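PDB 3DLJ: beta-Ala-His dipeptidase from Homo sapiens, which hydrolyses Xaa-His dipeptides, with highest activity toward carnosine and anserine, using two zinc ions per subunit. Local coordinates for residues A141-G146 with G454-N459; Q114-G119 with Y137-T142; Y108-V113 with I204-W209. All coordinates share one frame; numbering follows the deposited sequence.

How the interactions relate
The three contacts surround the two-zinc centre of a single M20-family catalytic domain. Centre to centre, interaction 1 lies about 6 Å from interaction 2 and about 9 Å from interaction 3, while interactions 2 and 3 are about 14 Å apart. Along the chain 108-113 runs straight into 114-119; 137-142 then leads into helix 141-160, sharing Ala141 and Thr142 with interaction 1. Segment 204-209 follows, and 454-459 comes last. Interaction 2 is thus nested inside the loop closed by interaction 3, whose segments alternate with those of interaction 1. Asp143 joins interactions 1 and 3 through a common zinc ion, so distant parts of the sequence converge on one catalytic centre.

Interaction 1: residues A141-G146 with G454-N459; sequences ATDNKG and GEHSQN. With ZN (zinc ion), chain C; ZN (zinc ion), chain D.
Two first torsions aim Asp143 and His456 at the same zinc ion. In Asp143 the carboxylate carbon CG stands anti to the backbone N (chi1 -171°), carrying the group out from the 141-146 segment, whereas CG of His456 lies beside its own backbone N (chi1 -63°), swinging the imidazole toward the aspartate. The carboxylate and ring planes end up only 5° apart, with Asp143 OD2 at the ring edge. Asp143 OD2 and His456 NE2 are 2.8 Å apart, yet this is no hydrogen bond, because both are ligands of the zinc ion of chain C. That zinc ion is 2.2 Å from Asp143 OD2 and 2.0 Å from His456 NE2. The other oxygen, Asp143 OD1, binds the zinc ion of chain D at 2.0 Å. Asp143 therefore bridges the two metals. Glu178 completes the protein ligands of the first zinc ion; His110 and Asp206 complete those of the second.

Away from the metals the contact is apolar. Glu455 CB lies 3.8 Å from Asp143 CB and equally 3.8 Å from Thr142 CG2, while the hydroxyl OG1 of Thr142 bonds to Asp453. The type II turn from Gly454 to Ser457 presents Glu455 and His456 to Thr142 and Asp143. Behind Asp143, its backbone N and that of Thr142 both bond to Glu460, and the next peptide bond, to Asn144, is cis. With one oxygen on each metal, the carboxylate is fixed in rotation, and its negative charge is likely to ease the repulsion between the two closely spaced zinc ions.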
loop_
_atom_site.group_PDB
_atom_site.type_symbol
_atom_site.label_atom_id
_atom_site.label_comp_id
_atom_site.label_asym_id
_atom_site.label_seq_id
_atom_site.Cartn_x
_atom_site.Cartn_y
_atom_site.Cartn_z
ATOM N N ALA A 141 -2.376 -8.573 8.220
ATOM C CA ALA A 141 -3.824 -8.868 8.336
ATOM C C ALA A 141 -4.640 -8.132 7.287
ATOM O O ALA A 141 -5.490 -8.732 6.635
ATOM C CB ALA A 141 -4.358 -8.548 9.749
ATOM N N THR A 142 -4.389 -6.830 7.146
ATOM C CA THR A 142 -5.005 -6.010 6.090
ATOM C C THR A 142 -4.053 -5.862 4.860
ATOM O O THR A 142 -4.508 -5.825 3.722
ATOM C CB THR A 142 -5.444 -4.612 6.623
ATOM O OG1 THR A 142 -6.642 -4.194 5.952
ATOM C CG2 THR A 142 -4.373 -3.556 6.395
ATOM N N ASP A 143 -2.750 -5.809 5.105
ATOM C CA ASP A 143 -1.735 -5.509 4.063
ATOM C C ASP A 143 -0.658 -6.629 3.908
ATOM O O ASP A 143 0.408 -6.538 4.512
ATOM C CB ASP A 143 -1.071 -4.171 4.430
ATOM C CG ASP A 143 -0.156 -3.619 3.340
ATOM O OD1 ASP A 143 -0.164 -4.119 2.189
ATOM O OD2 ASP A 143 0.582 -2.649 3.656
ATOM N N ASN A 144 -0.890 -7.670 3.103
ATOM C CA ASN A 144 -2.069 -7.854 2.250
ATOM C C ASN A 144 -2.653 -9.285 2.282
ATOM O O ASN A 144 -3.264 -9.719 1.314
ATOM C CB ASN A 144 -1.681 -7.484 0.814
ATOM C CG ASN A 144 -2.873 -7.263 -0.089
ATOM O OD1 ASN A 144 -2.865 -7.690 -1.249
ATOM N ND2 ASN A 144 -3.901 -6.588 0.423
ATOM N N LYS A 145 -2.482 -10.017 3.387
ATOM C CA LYS A 145 -2.871 -11.448 3.448
ATOM C C LYS A 145 -4.385 -11.613 3.613
ATOM O O LYS A 145 -4.990 -12.486 2.979
ATOM C CB LYS A 145 -2.088 -12.182 4.552
ATOM C CG LYS A 145 -0.592 -12.372 4.204
ATOM C CD LYS A 145 0.298 -12.677 5.410
ATOM C CE LYS A 145 1.704 -13.021 4.948
ATOM N NZ LYS A 145 2.644 -13.305 6.085
ATOM N N GLY A 146 -4.996 -10.754 4.428
ATOM C CA GLY A 146 -6.464 -10.719 4.583
ATOM C C GLY A 146 -7.228 -10.627 3.261
ATOM O O GLY A 146 -8.043 -11.496 2.959
ATOM N N GLY A 454 -4.401 0.369 10.381
ATOM C CA GLY A 454 -3.019 0.584 10.811
ATOM C C GLY A 454 -1.975 -0.164 10.009
ATOM O O GLY A 454 -1.001 -0.667 10.566
ATOM N N GLU A 455 -2.147 -0.233 8.693
ATOM C CA GLU A 455 -1.115 -0.830 7.835
ATOM C C GLU A 455 0.249 -0.101 7.962
ATOM O O GLU A 455 0.296 1.141 8.085
ATOM C CB GLU A 455 -1.598 -0.936 6.373
ATOM C CG GLU A 455 -1.597 0.350 5.517
ATOM C CD GLU A 455 -2.551 1.451 6.006
ATOM O OE1 GLU A 455 -3.344 1.230 6.960
ATOM O OE2 GLU A 455 -2.516 2.553 5.426
ATOM N N HIS A 456 1.337 -0.890 7.946
ATOM C CA HIS A 456 2.730 -0.389 8.096
ATOM C C HIS A 456 2.992 0.214 9.479
ATOM O O HIS A 456 3.895 1.055 9.622
ATOM C CB HIS A 456 3.050 0.684 7.050
ATOM C CG HIS A 456 3.007 0.208 5.635
ATOM N ND1 HIS A 456 3.748 0.801 4.630
ATOM C CD2 HIS A 456 2.311 -0.796 5.049
ATOM C CE1 HIS A 456 3.523 0.169 3.490
ATOM N NE2 HIS A 456 2.652 -0.804 3.716
ATOM N N SER A 457 2.191 -0.164 10.474
ATOM C CA SER A 457 2.307 0.357 11.833
ATOM C C SER A 457 2.242 -0.775 12.826
ATOM O O SER A 457 1.994 -1.913 12.443
ATOM C CB SER A 457 1.150 1.305 12.156
ATOM O OG SER A 457 1.143 2.360 11.223
ATOM N N GLN A 458 2.448 -0.434 14.094
ATOM C CA GLN A 458 2.238 -1.331 15.220
ATOM C C GLN A 458 0.749 -1.567 15.343
ATOM O O GLN A 458 -0.042 -0.654 15.103
ATOM C CB GLN A 458 2.729 -0.709 16.535
ATOM C CG GLN A 458 4.044 0.029 16.446
ATOM C CD GLN A 458 3.857 1.516 16.236
ATOM O OE1 GLN A 458 3.025 1.947 15.444
ATOM N NE2 GLN A 458 4.635 2.315 16.962
ATOM N N ASN A 459 0.384 -2.786 15.726
ATOM C CA ASN A 459 -1.012 -3.162 15.995
ATOM C C ASN A 459 -1.926 -3.042 14.771
ATOM O O ASN A 459 -3.069 -2.584 14.871
ATOM C CB ASN A 459 -1.529 -2.407 17.232
ATOM C CG ASN A 459 -0.615 -2.598 18.446
ATOM O OD1 ASN A 459 -0.365 -3.726 18.857
ATOM N ND2 ASN A 459 -0.086 -1.509 18.987
HETATM ZN ZN ZN C . 2.235 -2.221 2.328
HETATM ZN ZN ZN D . 0.064 -3.961 0.253
#

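Interaction 2: residues Q114-G119 with Y137-T142; sequences QPADRG and YGRGAT
Arg139 grips two successive carbonyls of the 114-119 loop. Its NH1 gives the straighter bond, to Pro115 O at 2.8 Å with an N-H...O angle of 167°, and this oxygen lies in the guanidinium plane. Arg139 NE bonds to Gln114 O, also at 2.8 Å but more bent, at 133°, and approaches from above the carbonyl plane; a further link from NE to Pro115 O is weak. The bends of the arginine chain at chi2 and chi3 turn the NE and NH1 edge toward these oxygens. Arg139 holds the second position of a type II beta turn from Gly138 to Ala141, closed by Ala141 N to Gly138 O at 3.3 Å, on the way into helix 141-160. NH2 forms a salt bridge with Glu460 and bonds to Ser457 O. A leucine here would probably leave the carbonyls of Gln114 and Pro115 without their donors and Glu460 without its charged mate. Packing is slight: Ala116 CB rests 3.8 Å from Arg139 NE and 3.9 Å from Arg139 CB, and Gln114 CB lies 3.9 Å from Arg139 NE. The amide of Gln114 leads away instead, its NE2 bonding to Glu178, a ligand of the neighbouring zinc ion.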
loop_
_atom_site.group_PDB
_atom_site.type_symbol
_atom_site.label_atom_id
_atom_site.label_comp_id
_atom_site.label_asym_id
_atom_site.label_seq_id
_atom_site.Cartn_x
_atom_site.Cartn_y
_atom_site.Cartn_z
ATOM N N GLN A 114 5.598 -5.709 5.637
ATOM C CA GLN A 114 6.480 -4.758 6.310
ATOM C C GLN A 114 7.028 -5.413 7.581
ATOM O O GLN A 114 6.322 -6.216 8.204
ATOM C CB GLN A 114 5.704 -3.487 6.686
ATOM C CG GLN A 114 5.476 -2.513 5.518
ATOM C CD GLN A 114 6.767 -1.783 5.087
ATOM O OE1 GLN A 114 7.533 -1.318 5.925
ATOM N NE2 GLN A 114 7.001 -1.695 3.787
ATOM N N PRO A 115 8.278 -5.078 7.975
ATOM C CA PRO A 115 8.832 -5.605 9.225
ATOM C C PRO A 115 7.919 -5.328 10.422
ATOM O O PRO A 115 7.182 -4.345 10.435
ATOM C CB PRO A 115 10.138 -4.825 9.391
ATOM C CG PRO A 115 10.550 -4.476 7.999
ATOM C CD PRO A 115 9.230 -4.191 7.284
ATOM N N ALA A 116 7.964 -6.207 11.411
ATOM C CA ALA A 116 7.248 -6.007 12.645
ATOM C C ALA A 116 8.102 -6.496 13.794
ATOM O O ALA A 116 8.391 -7.697 13.933
ATOM C CB ALA A 116 5.930 -6.743 12.616
ATOM N N ASP A 117 8.535 -5.563 14.623
ATOM C CA ASP A 117 9.178 -5.950 15.858
ATOM C C ASP A 117 8.227 -5.620 16.974
ATOM O O ASP A 117 7.664 -4.530 17.012
ATOM C CB ASP A 117 10.523 -5.230 16.026
ATOM C CG ASP A 117 11.676 -5.967 15.324
ATOM O OD1 ASP A 117 11.421 -6.980 14.611
ATOM O OD2 ASP A 117 12.843 -5.531 15.488
ATOM N N ARG A 118 8.035 -6.570 17.873
ATOM C CA ARG A 118 7.160 -6.372 19.021
ATOM C C ARG A 118 7.586 -5.189 19.898
ATOM O O ARG A 118 6.741 -4.462 20.428
ATOM C CB ARG A 118 7.073 -7.650 19.836
ATOM C CG ARG A 118 5.980 -7.602 20.834
ATOM C CD ARG A 118 5.777 -8.951 21.443
ATOM N NE ARG A 118 4.646 -8.861 22.341
ATOM C CZ ARG A 118 3.969 -9.897 22.796
ATOM N NH1 ARG A 118 4.319 -11.136 22.444
ATOM N NH2 ARG A 118 2.933 -9.674 23.606
ATOM N N GLY A 119 8.894 -4.979 20.019
ATOM C CA GLY A 119 9.433 -3.811 20.733
ATOM C C GLY A 119 9.077 -2.458 20.137
ATOM O O GLY A 119 9.256 -1.421 20.792
ATOM N N TYR A 137 -5.730 -8.947 14.869
ATOM C CA TYR A 137 -4.470 -8.198 14.956
ATOM C C TYR A 137 -3.277 -9.032 14.523
ATOM O O TYR A 137 -3.115 -10.163 14.975
ATOM C CB TYR A 137 -4.240 -7.724 16.392
ATOM C CG TYR A 137 -5.073 -6.531 16.767
ATOM C CD1 TYR A 137 -6.263 -6.672 17.465
ATOM C CD2 TYR A 137 -4.651 -5.248 16.437
ATOM C CE1 TYR A 137 -7.023 -5.555 17.813
ATOM C CE2 TYR A 137 -5.402 -4.141 16.769
ATOM C CZ TYR A 137 -6.567 -4.294 17.461
ATOM O OH TYR A 137 -7.291 -3.159 17.767
ATOM N N GLY A 138 -2.432 -8.464 13.660
ATOM C CA GLY A 138 -1.277 -9.175 13.172
ATOM C C GLY A 138 -0.696 -8.480 11.973
ATOM O O GLY A 138 -1.418 -7.797 11.230
ATOM N N ARG A 139 0.604 -8.643 11.771
ATOM C CA ARG A 139 1.256 -8.062 10.600
ATOM C C ARG A 139 0.812 -8.770 9.304
ATOM O O ARG A 139 0.911 -9.993 9.182
ATOM C CB ARG A 139 2.790 -8.085 10.767
ATOM C CG ARG A 139 3.551 -7.789 9.488
ATOM C CD ARG A 139 3.264 -6.338 8.957
ATOM N NE ARG A 139 4.091 -5.350 9.657
ATOM C CZ ARG A 139 3.643 -4.301 10.350
ATOM N NH1 ARG A 139 4.526 -3.510 10.938
ATOM N NH2 ARG A 139 2.331 -4.013 10.448
ATOM N N GLY A 140 0.329 -7.984 8.339
ATOM C CA GLY A 140 -0.208 -8.530 7.084
ATOM C C GLY A 140 -1.699 -8.837 7.101
ATOM O O GLY A 140 -2.228 -9.340 6.109
ATOM N N ALA A 141 -2.376 -8.573 8.220
ATOM C CA ALA A 141 -3.824 -8.868 8.336
ATOM C C ALA A 141 -4.640 -8.132 7.287
ATOM O O ALA A 141 -5.490 -8.732 6.635
ATOM C CB ALA A 141 -4.358 -8.548 9.749
ATOM N N THR A 142 -4.389 -6.830 7.146
ATOM C CA THR A 142 -5.005 -6.010 6.090
ATOM C C THR A 142 -4.053 -5.862 4.860
ATOM O O THR A 142 -4.508 -5.825 3.722
ATOM C CB THR A 142 -5.444 -4.612 6.623
ATOM O OG1 THR A 142 -6.642 -4.194 5.952
ATOM C CG2 THR A 142 -4.373 -3.556 6.395
#

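Interaction 3: residues Y108-V113 with I204-W209; sequences YGHLDV and ISDNLW. With ZN (zinc ion), chain D.
The second zinc site of the M20 catalytic domain joins His110, the last residue of strand 104-110, to Asp206, two residues past the end of the neighbouring parallel strand 201-204. His110 NE2 binds the zinc ion of chain D at 2.0 Å and Asp206 OD2 binds it at 1.8 Å. The two ligand atoms, His110 NE2 and Asp206 OD2, are 3.0 Å apart, held by the metal rather than by a hydrogen bond; OD2 lies in the imidazole plane at its edge, though the carboxylate is turned 50° from the ring. At the far side of the imidazole, His110 ND1 donates to Asp112 O at 2.9 Å, close to the ring plane, which fixes its rotation. Asp112 is probably an active-site residue.

One step back, a water links strand 104-110 to the loop after strand 201-204, donating to Tyr108 O at 2.6 Å and accepting from Ser205 N at 3.1 Å. Tyr108 CD2 also packs obliquely on Ile204 CG1 at 4.1 Å, while the Tyr108 hydroxyl bonds to Glu174. Strand 104-110 lies between 168-174 and 201-204 in the sheet, and helix 141-160 supplies Asp143 as the remaining protein ligand and Asn144 against both His110 and Asp206.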
loop_
_atom_site.group_PDB
_atom_site.type_symbol
_atom_site.label_atom_id
_atom_site.label_comp_id
_atom_site.label_asym_id
_atom_site.label_seq_id
_atom_site.Cartn_x
_atom_site.Cartn_y
_atom_site.Cartn_z
ATOM N N TYR A 108 -4.478 -9.183 -8.601
ATOM C CA TYR A 108 -3.101 -8.966 -8.170
ATOM C C TYR A 108 -3.076 -8.831 -6.642
ATOM O O TYR A 108 -3.872 -8.075 -6.057
ATOM C CB TYR A 108 -2.441 -7.716 -8.833
ATOM C CG TYR A 108 -1.210 -7.281 -8.054
ATOM C CD1 TYR A 108 0.068 -7.814 -8.340
ATOM C CD2 TYR A 108 -1.328 -6.418 -6.972
ATOM C CE1 TYR A 108 1.185 -7.449 -7.566
ATOM C CE2 TYR A 108 -0.228 -6.054 -6.208
ATOM C CZ TYR A 108 1.003 -6.569 -6.495
ATOM O OH TYR A 108 2.057 -6.180 -5.709
ATOM N N GLY A 109 -2.162 -9.554 -5.994
ATOM C CA GLY A 109 -1.893 -9.300 -4.566
ATOM C C GLY A 109 -0.443 -9.541 -4.212
ATOM O O GLY A 109 0.332 -9.949 -5.064
ATOM N N HIS A 110 -0.071 -9.294 -2.959
ATOM C CA HIS A 110 1.311 -9.573 -2.493
ATOM C C HIS A 110 1.287 -10.239 -1.135
ATOM O O HIS A 110 0.425 -9.930 -0.296
ATOM C CB HIS A 110 2.207 -8.318 -2.475
ATOM C CG HIS A 110 1.813 -7.283 -1.451
ATOM N ND1 HIS A 110 2.314 -7.269 -0.163
ATOM C CD2 HIS A 110 0.983 -6.216 -1.536
ATOM C CE1 HIS A 110 1.805 -6.248 0.503
ATOM N NE2 HIS A 110 0.995 -5.591 -0.308
ATOM N N LEU A 111 2.211 -11.176 -0.938
ATOM C CA LEU A 111 2.261 -11.956 0.311
ATOM C C LEU A 111 3.494 -11.657 1.176
ATOM O O LEU A 111 3.693 -12.280 2.218
ATOM C CB LEU A 111 2.095 -13.448 0.024
ATOM C CG LEU A 111 0.670 -13.781 -0.452
ATOM C CD1 LEU A 111 0.636 -15.211 -0.920
ATOM C CD2 LEU A 111 -0.353 -13.579 0.655
ATOM N N ASP A 112 4.283 -10.665 0.764
ATOM C CA ASP A 112 5.286 -10.070 1.648
ATOM C C ASP A 112 4.675 -8.976 2.522
ATOM O O ASP A 112 3.697 -8.316 2.136
ATOM C CB ASP A 112 6.482 -9.504 0.858
ATOM C CG ASP A 112 6.083 -8.387 -0.073
ATOM O OD1 ASP A 112 5.085 -8.558 -0.826
ATOM O OD2 ASP A 112 6.755 -7.326 -0.045
ATOM N N VAL A 113 5.282 -8.801 3.700
ATOM C CA VAL A 113 4.838 -7.839 4.712
ATOM C C VAL A 113 5.994 -6.870 5.104
ATOM O O VAL A 113 7.201 -7.166 4.883
ATOM C CB VAL A 113 4.261 -8.576 5.971
ATOM C CG1 VAL A 113 3.005 -9.373 5.616
ATOM C CG2 VAL A 113 5.304 -9.499 6.573
ATOM N N ILE A 204 -7.325 -5.079 -7.735
ATOM C CA ILE A 204 -6.386 -4.940 -6.622
ATOM C C ILE A 204 -7.232 -4.627 -5.397
ATOM O O ILE A 204 -8.143 -3.799 -5.460
ATOM C CB ILE A 204 -5.338 -3.799 -6.854
ATOM C CG1 ILE A 204 -4.515 -4.041 -8.137
ATOM C CG2 ILE A 204 -4.416 -3.591 -5.591
ATOM C CD1 ILE A 204 -3.565 -2.866 -8.513
ATOM N N SER A 205 -6.937 -5.293 -4.292
ATOM C CA SER A 205 -7.603 -5.022 -3.039
ATOM C C SER A 205 -6.543 -4.782 -1.965
ATOM O O SER A 205 -6.192 -5.685 -1.196
ATOM C CB SER A 205 -8.514 -6.204 -2.664
ATOM O OG SER A 205 -9.353 -5.901 -1.555
ATOM N N ASP A 206 -6.022 -3.566 -1.899
ATOM C CA ASP A 206 -4.950 -3.284 -0.957
ATOM C C ASP A 206 -5.016 -1.847 -0.504
ATOM O O ASP A 206 -4.056 -1.082 -0.629
ATOM C CB ASP A 206 -3.598 -3.599 -1.596
ATOM C CG ASP A 206 -2.460 -3.706 -0.564
ATOM O OD1 ASP A 206 -2.739 -3.655 0.668
ATOM O OD2 ASP A 206 -1.280 -3.819 -1.004
ATOM N N ASN A 207 -6.173 -1.476 0.021
ATOM C CA ASN A 207 -6.439 -0.099 0.422
ATOM C C ASN A 207 -7.640 -0.040 1.337
ATOM O O ASN A 207 -8.319 -1.055 1.540
ATOM C CB ASN A 207 -6.570 0.838 -0.789
ATOM C CG ASN A 207 -7.534 0.330 -1.839
ATOM O OD1 ASN A 207 -7.369 -0.755 -2.431
ATOM N ND2 ASN A 207 -8.528 1.145 -2.119
ATOM N N LEU A 208 -7.868 1.129 1.927
ATOM C CA LEU A 208 -8.804 1.271 3.020
ATOM C C LEU A 208 -10.014 2.155 2.686
ATOM O O LEU A 208 -9.940 3.038 1.825
ATOM C CB LEU A 208 -8.073 1.857 4.230
ATOM C CG LEU A 208 -6.728 1.251 4.645
ATOM C CD1 LEU A 208 -6.256 1.928 5.903
ATOM C CD2 LEU A 208 -6.796 -0.263 4.821
ATOM N N TRP A 209 -11.119 1.908 3.389
ATOM C CA TRP A 209 -12.264 2.820 3.384
ATOM C C TRP A 209 -11.867 4.070 4.158
ATOM O O TRP A 209 -10.800 4.111 4.751
ATOM C CB TRP A 209 -13.509 2.196 4.017
ATOM C CG TRP A 209 -13.958 0.870 3.451
ATOM C CD1 TRP A 209 -13.682 0.350 2.216
ATOM C CD2 TRP A 209 -14.766 -0.100 4.118
ATOM N NE1 TRP A 209 -14.263 -0.892 2.081
ATOM C CE2 TRP A 209 -14.931 -1.193 3.235
ATOM C CE3 TRP A 209 -15.356 -0.160 5.390
ATOM C CZ2 TRP A 209 -15.673 -2.328 3.573
ATOM C CZ3 TRP A 209 -16.103 -1.298 5.730
ATOM C CH2 TRP A 209 -16.252 -2.368 4.820
HETATM ZN ZN ZN D . 0.064 -3.961 0.253
HETATM O O HOH W 1 -4.354 -6.860 -3.806
#